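Local atomic coordinates of capsid protein (Bocavirus gorilla/GBoV1/2009, PDB entry 7LNK), a protein that forms, as sixty copies, the T=1 icosahedral shell of a parvovirus, and probably encloses its single-stranded DNA genome. Residues Ser313-Pro318 with Met348-Leu353; Ile341-Leu346 with Pro493-Gln498. All coordinates share one frame; numbering follows the deposited sequence.

The segments of the two contacts alternate along the chain, and the contacts meet where the side chain of Asp351 packs on Pro344; their centres lie about 15 Å apart. Contact 1 is buried and lies wholly within the long insertion between strands 207-223 and 415-420, whereas contact 2 is partly buried and joins that insertion to the chain near the C-terminus. Their chemistry differs accordingly. In contact 1 two backbone hydrogen bonds do the joining, and the polar side chains bond to other parts of the chain. Contact 2 rests on an aromatic face under a backbone, with polar groups gathered at its rim. Both also touch a second subunit.

Contact 1: residues Ser313-Pro318 with Met348-Leu353; sequences SGSLAP and MLRDQL
One face of the Arg350 guanidinium lies against Ser315, whose CA stands 3.5 Å above the group's plane and toward its rim. The contact is a single beta bridge with parallel-type bonding, in the long insertion of the parvovirus jelly-roll capsid protein. The bends at chi2 and chi3 curl the Arg350 chain toward Ser315. Its NH1 and the Ser315 hydroxyl both hydrogen-bond to the carbonyl oxygen of Asp377, which thus ties the two segments together from outside. The Gln352 amide runs along the other flank of Ser315, with OE1 3.7 Å from Ser315 CB; hydrogen bonds to Gly268 N at OE1 and Ile375 O at NE2 fix its rotation.

Between these groups the bridge sets Leu316 opposite Gln352, at the start of strand 352-357. Gln352 supplies both bonds, each fairly straight. Its N donates to Ser315 O at 2.8 Å. Its O accepts from Ala317 N at 2.9 Å and also receives a CA-H...O contact from Leu316. Gln352 and Leu353 pair antiparallel with a strand of a second subunit, so the bridge attaches the 313-318 loop beside a sheet that runs on across the subunit interface.

Beyond the bridge, the Ala317 methyl makes apolar contacts with Asp351 CB, at 3.7 Å, and with Leu353 CD2. Pro318 CD lies in van der Waals contact with a polar atom, Asp351 OD1, at 3.8 Å.

Contact 2: residues Ile341-Leu346 with Pro493-Gln498; sequences IANPSL and PTTFDQ
The turn that presses Phe496 against Ala342 and Asn343 is tied by one amide oxygen, Gln498 OE1, which accepts from two successive backbone nitrogens. Thr494 N donates nearly along the C=O axis at 2.6 Å, while Thr495 N, 3.2 Å away, approaches from above the carbonyl plane. The amide's other end, NE2, bonds to Gly469 O and Ser471 OG, which fixes the group's rotation.

From this turn Phe496, with CG anti to its backbone N (chi1 179°), reaches across to the 341-346 segment. An aromatic side chain from the C-terminal part of the chain thus docks by CH-pi packing on a loop of the insertion between strands 207-223 and 415-420. Ala342 CA lies over one face, 4.0 Å from the ring centroid and 28° off the normal. Asn343 N stands on the same face, 3.6 Å above the plane and near the rim. The Ala342 methyl comes within 3.9 Å of Phe496 CE1, and the Asn343 amide stands nearly perpendicular to the ring, its CG 3.7 Å from Phe496 CD2. The Asn343 side chain lies across that of Asp497, at about a right angle; Asp497 has a long, weak ion pair with Arg463.

Phe496 packs on the 341-346 loop, which follows strand 339-341, and also touches Trp327 of strand 326-328 and Thr382 of a further loop.

Contact 1: residues Ser313-Pro318 with Met348-Leu353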
loop_
_atom_site.group_PDB
_atom_site.type_symbol
_atom_site.label_atom_id
_atom_site.label_comp_id
_atom_site.label_asym_id
_atom_site.label_seq_id
_atom_site.Cartn_x
_atom_site.Cartn_y
_atom_site.Cartn_z
ATOM N N SER A 313 -88.275 60.598 43.165
ATOM C CA SER A 313 -88.223 59.436 44.027
ATOM C C SER A 313 -87.106 58.507 43.591
ATOM O O SER A 313 -86.827 58.354 42.401
ATOM C CB SER A 313 -89.559 58.707 43.992
ATOM O OG SER A 313 -89.512 57.537 44.779
ATOM N N GLY A 314 -86.467 57.893 44.567
ATOM C CA GLY A 314 -85.465 56.882 44.334
ATOM C C GLY A 314 -86.145 55.539 44.386
ATOM O O GLY A 314 -87.267 55.389 43.902
ATOM N N SER A 315 -85.463 54.543 44.939
ATOM C CA SER A 315 -86.133 53.286 45.241
ATOM C C SER A 315 -87.301 53.489 46.197
ATOM O O SER A 315 -88.089 52.566 46.416
ATOM C CB SER A 315 -85.140 52.291 45.825
ATOM O OG SER A 315 -84.169 51.944 44.862
ATOM N N LEU A 316 -87.413 54.674 46.797
ATOM C CA LEU A 316 -88.552 54.983 47.652
ATOM C C LEU A 316 -89.874 54.790 46.929
ATOM O O LEU A 316 -90.006 55.090 45.742
ATOM C CB LEU A 316 -88.476 56.413 48.183
ATOM C CG LEU A 316 -87.502 56.801 49.294
ATOM C CD1 LEU A 316 -86.115 56.303 49.055
ATOM C CD2 LEU A 316 -87.517 58.297 49.492
ATOM N N ALA A 317 -90.854 54.290 47.666
ATOM C CA ALA A 317 -92.181 54.085 47.119
ATOM C C ALA A 317 -92.829 55.428 46.823
ATOM O O ALA A 317 -92.958 56.258 47.730
ATOM C CB ALA A 317 -93.043 53.296 48.098
ATOM N N PRO A 318 -93.241 55.685 45.585
ATOM C CA PRO A 318 -93.895 56.960 45.289
ATOM C C PRO A 318 -95.149 57.119 46.130
ATOM O O PRO A 318 -96.007 56.238 46.171
ATOM C CB PRO A 318 -94.221 56.845 43.798
ATOM C CG PRO A 318 -93.219 55.893 43.277
ATOM C CD PRO A 318 -93.043 54.884 44.368
ATOM N N MET A 348 -88.564 43.692 46.492
ATOM C CA MET A 348 -88.456 44.259 47.825
ATOM C C MET A 348 -87.216 45.119 48.006
ATOM O O MET A 348 -86.984 45.614 49.112
ATOM C CB MET A 348 -88.480 43.152 48.867
ATOM C CG MET A 348 -89.766 42.364 48.931
ATOM S SD MET A 348 -91.210 43.320 49.399
ATOM C CE MET A 348 -92.049 43.474 47.827
ATOM N N LEU A 349 -86.412 45.294 46.965
ATOM C CA LEU A 349 -85.391 46.328 46.928
ATOM C C LEU A 349 -85.896 47.600 46.277
ATOM O O LEU A 349 -85.118 48.532 46.061
ATOM C CB LEU A 349 -84.137 45.819 46.232
ATOM C CG LEU A 349 -83.405 44.766 47.052
ATOM C CD1 LEU A 349 -82.269 44.164 46.289
ATOM C CD2 LEU A 349 -82.893 45.414 48.310
ATOM N N ARG A 350 -87.179 47.647 45.952
ATOM C CA ARG A 350 -87.844 48.820 45.425
ATOM C C ARG A 350 -88.983 49.175 46.364
ATOM O O ARG A 350 -89.370 48.378 47.220
ATOM C CB ARG A 350 -88.391 48.576 44.017
ATOM C CG ARG A 350 -87.346 48.251 42.974
ATOM C CD ARG A 350 -86.519 49.458 42.635
ATOM N NE ARG A 350 -87.305 50.511 42.015
ATOM C CZ ARG A 350 -86.835 51.717 41.743
ATOM N NH1 ARG A 350 -85.582 52.013 42.031
ATOM N NH2 ARG A 350 -87.615 52.623 41.184
ATOM N N ASP A 351 -89.492 50.397 46.220
ATOM C CA ASP A 351 -90.627 50.873 47.011
ATOM C C ASP A 351 -90.286 50.934 48.494
ATOM O O ASP A 351 -91.080 50.555 49.354
ATOM C CB ASP A 351 -91.862 50.015 46.768
ATOM C CG ASP A 351 -92.412 50.193 45.381
ATOM O OD1 ASP A 351 -92.056 51.184 44.713
ATOM O OD2 ASP A 351 -93.184 49.328 44.944
ATOM N N GLN A 352 -89.090 51.421 48.787
ATOM C CA GLN A 352 -88.588 51.527 50.141
ATOM C C GLN A 352 -89.150 52.761 50.835
ATOM O O GLN A 352 -89.546 53.730 50.192
ATOM C CB GLN A 352 -87.067 51.581 50.104
ATOM C CG GLN A 352 -86.447 50.329 49.532
ATOM C CD GLN A 352 -84.955 50.430 49.418
ATOM O OE1 GLN A 352 -84.405 51.521 49.344
ATOM N NE2 GLN A 352 -84.285 49.291 49.396
ATOM N N LEU A 353 -89.200 52.716 52.162
ATOM C CA LEU A 353 -89.605 53.870 52.951
ATOM C C LEU A 353 -88.775 53.938 54.221
ATOM O O LEU A 353 -88.238 52.936 54.689
ATOM C CB LEU A 353 -91.094 53.834 53.302
ATOM C CG LEU A 353 -92.076 54.003 52.148
ATOM C CD1 LEU A 353 -93.484 53.787 52.628
ATOM C CD2 LEU A 353 -91.937 55.385 51.554
#

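Contact 2: residues Ile341-Leu346 with Pro493-Gln498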
loop_
_atom_site.group_PDB
_atom_site.type_symbol
_atom_site.label_atom_id
_atom_site.label_comp_id
_atom_site.label_asym_id
_atom_site.label_seq_id
_atom_site.Cartn_x
_atom_site.Cartn_y
_atom_site.Cartn_z
ATOM N N ILE A 341 -98.416 54.685 33.248
ATOM C CA ILE A 341 -97.962 55.045 34.578
ATOM C C ILE A 341 -97.226 53.850 35.152
ATOM O O ILE A 341 -97.754 52.733 35.156
ATOM C CB ILE A 341 -99.144 55.432 35.475
ATOM C CG1 ILE A 341 -99.877 56.628 34.890
ATOM C CG2 ILE A 341 -98.650 55.771 36.855
ATOM C CD1 ILE A 341 -101.185 56.900 35.550
ATOM N N ALA A 342 -96.008 54.076 35.627
ATOM C CA ALA A 342 -95.251 53.003 36.248
ATOM C C ALA A 342 -95.953 52.514 37.503
ATOM O O ALA A 342 -96.510 53.301 38.269
ATOM C CB ALA A 342 -93.849 53.483 36.592
ATOM N N ASN A 343 -95.929 51.210 37.709
ATOM C CA ASN A 343 -96.502 50.578 38.887
ATOM C C ASN A 343 -95.429 49.723 39.531
ATOM O O ASN A 343 -94.396 49.439 38.917
ATOM C CB ASN A 343 -97.758 49.763 38.520
ATOM C CG ASN A 343 -97.479 48.613 37.575
ATOM O OD1 ASN A 343 -96.438 47.973 37.629
ATOM N ND2 ASN A 343 -98.433 48.345 36.696
ATOM N N PRO A 344 -95.611 49.335 40.792
ATOM C CA PRO A 344 -94.550 48.605 41.490
ATOM C C PRO A 344 -94.196 47.295 40.808
ATOM O O PRO A 344 -95.057 46.591 40.280
ATOM C CB PRO A 344 -95.151 48.368 42.877
ATOM C CG PRO A 344 -96.604 48.411 42.655
ATOM C CD PRO A 344 -96.776 49.516 41.670
ATOM N N SER A 345 -92.909 46.977 40.822
ATOM C CA SER A 345 -92.426 45.695 40.339
ATOM C C SER A 345 -92.562 44.597 41.378
ATOM O O SER A 345 -92.278 43.438 41.070
ATOM C CB SER A 345 -90.965 45.809 39.905
ATOM O OG SER A 345 -90.132 46.127 41.001
ATOM N N LEU A 346 -92.977 44.941 42.597
ATOM C CA LEU A 346 -93.132 43.979 43.685
ATOM C C LEU A 346 -91.807 43.307 44.017
ATOM O O LEU A 346 -91.762 42.194 44.536
ATOM C CB LEU A 346 -94.218 42.947 43.377
ATOM C CG LEU A 346 -95.699 43.348 43.391
ATOM C CD1 LEU A 346 -96.018 44.615 42.647
ATOM C CD2 LEU A 346 -96.534 42.209 42.863
ATOM N N PRO A 493 -99.099 48.958 24.155
ATOM C CA PRO A 493 -99.345 48.468 25.516
ATOM C C PRO A 493 -100.060 49.524 26.342
ATOM O O PRO A 493 -99.669 50.689 26.355
ATOM C CB PRO A 493 -97.938 48.175 26.044
ATOM C CG PRO A 493 -97.059 49.040 25.239
ATOM C CD PRO A 493 -97.660 49.060 23.875
ATOM N N THR A 494 -101.143 49.113 26.998
ATOM C CA THR A 494 -101.933 50.047 27.791
ATOM C C THR A 494 -101.329 50.272 29.170
ATOM O O THR A 494 -101.392 51.382 29.706
ATOM C CB THR A 494 -103.369 49.547 27.900
ATOM O OG1 THR A 494 -103.945 49.493 26.595
ATOM C CG2 THR A 494 -104.194 50.472 28.753
ATOM N N THR A 495 -100.733 49.245 29.759
ATOM C CA THR A 495 -100.314 49.311 31.146
ATOM C C THR A 495 -98.846 48.934 31.285
ATOM O O THR A 495 -98.224 48.399 30.366
ATOM C CB THR A 495 -101.177 48.409 32.034
ATOM O OG1 THR A 495 -100.898 48.693 33.407
ATOM C CG2 THR A 495 -100.863 46.970 31.782
ATOM N N PHE A 496 -98.300 49.241 32.461
ATOM C CA PHE A 496 -96.864 49.135 32.688
ATOM C C PHE A 496 -96.394 47.687 32.641
ATOM O O PHE A 496 -95.256 47.411 32.247
ATOM C CB PHE A 496 -96.524 49.773 34.032
ATOM C CG PHE A 496 -95.077 49.705 34.399
ATOM C CD1 PHE A 496 -94.179 50.607 33.877
ATOM C CD2 PHE A 496 -94.621 48.758 35.287
ATOM C CE1 PHE A 496 -92.856 50.556 34.225
ATOM C CE2 PHE A 496 -93.300 48.705 35.631
ATOM C CZ PHE A 496 -92.417 49.604 35.098
ATOM N N ASP A 497 -97.249 46.748 33.043
ATOM C CA ASP A 497 -96.849 45.347 33.025
ATOM C C ASP A 497 -96.842 44.790 31.610
ATOM O O ASP A 497 -96.128 43.826 31.320
ATOM C CB ASP A 497 -97.769 44.524 33.920
ATOM C CG ASP A 497 -97.521 44.768 35.390
ATOM O OD1 ASP A 497 -96.457 45.317 35.732
ATOM O OD2 ASP A 497 -98.392 44.408 36.208
ATOM N N GLN A 498 -97.636 45.376 30.714
ATOM C CA GLN A 498 -97.612 44.942 29.323
ATOM C C GLN A 498 -96.325 45.362 28.639
ATOM O O GLN A 498 -95.946 44.783 27.618
ATOM C CB GLN A 498 -98.815 45.503 28.582
ATOM C CG GLN A 498 -100.113 44.956 29.084
ATOM C CD GLN A 498 -101.295 45.595 28.428
ATOM O OE1 GLN A 498 -101.203 46.690 27.892
ATOM N NE2 GLN A 498 -102.433 44.939 28.511
#